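Local coordinates for protein dihydropteroate synthase (Clostridioides difficile, PDB 6PZ2) that probably catalyses the folate-pathway condensation of a dihydropterin pyrophosphate with p-aminobenzoate to form dihydropteroate, and binds pteroic acid in its TIM-barrel pocket, at residues A[30-33]-A[34-37]. Residues are numbered along the deposited sequence; the frame is centred on the assembly and turned at random.
Sequences DFNN and LDIA
Asn-32 and Asp-35 meet at the first turn of helix 33-46: the amide ND2 reaches the carboxylate OD1 at 2.8 Å, but the hydrogen bond is bent (N-H...O 127°) and weak, with the amide and carboxylate planes turned 42° apart. With CG swung beside its own backbone N (chi1 -66°), Asp-35 turns OD1 back to the amide of Asn-32, while OD2 takes a salt bridge from Lys-81 of helix 68-85. On another side of the turn, Asn-33 and Ile-36 run alongside each other, with OD1 of Asn-33 lying 4.0 Å from CD1 of Ile-36; Asn-33 ND2 donates to the backbone O of Asp-27, and both side chains rest on Phe-25. Along the backbone, Ile-36 N donates to Asn-32 O (3.0 Å) and Ala-37 N to Asn-33 O (2.9 Å), both straight i to i+4 helical bonds; Asn-32 O also takes a weak bond from Asp-35 N. A type I turn, Asp-30 to Asn-33, leads in, and OD2 of Asp-30 weakly accepts from Asn-32 N (3.5 Å), a capping bond. Water 1 accepts from Leu-34 N and donates weakly to Phe-31 O. Carboxylates at this N-terminal end would suit the helix dipole, while the Asp-35 to Lys-81 bridge ties the first outer helix of the barrel to the next.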
loop_
_atom_site.group_PDB
_atom_site.type_symbol
_atom_site.label_atom_id
_atom_site.label_comp_id
_atom_site.label_asym_id
_atom_site.label_seq_id
_atom_site.Cartn_x
_atom_site.Cartn_y
_atom_site.Cartn_z
ATOM N N ASP A 30 5.465 11.704 35.426
ATOM C CA ASP A 30 4.465 10.739 35.914
ATOM C C ASP A 30 5.077 9.339 36.122
ATOM O O ASP A 30 5.563 8.683 35.186
ATOM C CB ASP A 30 3.220 10.722 35.015
ATOM C CG ASP A 30 2.014 10.038 35.647
ATOM O OD1 ASP A 30 1.113 9.584 34.896
ATOM O OD2 ASP A 30 1.996 9.937 36.892
ATOM N N PHE A 31 4.994 8.889 37.382
ATOM C CA PHE A 31 5.404 7.540 37.840
ATOM C C PHE A 31 4.548 6.452 37.160
ATOM O O PHE A 31 4.846 5.250 37.263
ATOM C CB PHE A 31 5.383 7.479 39.379
ATOM C CG PHE A 31 4.022 7.389 40.034
ATOM C CD1 PHE A 31 3.336 8.533 40.423
ATOM C CD2 PHE A 31 3.416 6.157 40.254
ATOM C CE1 PHE A 31 2.083 8.446 41.014
ATOM C CE2 PHE A 31 2.157 6.068 40.835
ATOM C CZ PHE A 31 1.492 7.214 41.213
ATOM N N ASN A 32 3.485 6.851 36.455
ATOM C CA ASN A 32 2.627 5.889 35.750
ATOM C C ASN A 32 3.110 5.693 34.308
ATOM O O ASN A 32 2.560 4.845 33.625
ATOM C CB ASN A 32 1.153 6.306 35.774
ATOM C CG ASN A 32 0.461 5.783 37.015
ATOM O OD1 ASN A 32 0.117 6.548 37.915
ATOM N ND2 ASN A 32 0.334 4.469 37.109
ATOM N N ASN A 33 4.113 6.438 33.836
ATOM C CA ASN A 33 4.647 6.211 32.491
ATOM C C ASN A 33 5.016 4.739 32.259
ATOM O O ASN A 33 4.798 4.214 31.166
ATOM C CB ASN A 33 5.845 7.111 32.222
ATOM C CG ASN A 33 5.381 8.545 32.141
ATOM O OD1 ASN A 33 4.178 8.779 32.133
ATOM N ND2 ASN A 33 6.310 9.480 32.097
ATOM N N LEU A 34 5.535 4.055 33.267
ATOM C CA LEU A 34 5.899 2.666 33.061
ATOM C C LEU A 34 4.649 1.868 32.656
ATOM O O LEU A 34 4.685 1.062 31.705
ATOM C CB LEU A 34 6.591 2.109 34.312
ATOM C CG LEU A 34 6.743 0.585 34.355
ATOM C CD1 LEU A 34 7.644 0.066 33.239
ATOM C CD2 LEU A 34 7.298 0.142 35.692
ATOM N N ASP A 35 3.530 2.096 33.331
ATOM C CA ASP A 35 2.301 1.321 33.076
ATOM C C ASP A 35 1.671 1.706 31.728
ATOM O O ASP A 35 1.071 0.856 31.065
ATOM C CB ASP A 35 1.233 1.586 34.132
ATOM C CG ASP A 35 1.577 1.112 35.533
ATOM O OD1 ASP A 35 1.321 1.900 36.458
ATOM O OD2 ASP A 35 2.087 -0.022 35.679
ATOM N N ILE A 36 1.796 2.986 31.358
ATOM C CA ILE A 36 1.339 3.517 30.069
ATOM C C ILE A 36 2.127 2.836 28.940
ATOM O O ILE A 36 1.523 2.308 27.995
ATOM C CB ILE A 36 1.475 5.057 30.051
ATOM C CG1 ILE A 36 0.413 5.737 30.928
ATOM C CG2 ILE A 36 1.460 5.608 28.629
ATOM C CD1 ILE A 36 0.602 7.244 31.125
ATOM N N ALA A 37 3.462 2.795 29.074
ATOM C CA ALA A 37 4.307 2.136 28.090
ATOM C C ALA A 37 3.874 0.676 27.929
ATOM O O ALA A 37 3.762 0.203 26.796
ATOM C CB ALA A 37 5.769 2.261 28.445
HETATM O O HOH W 1 7.151 5.325 35.305
#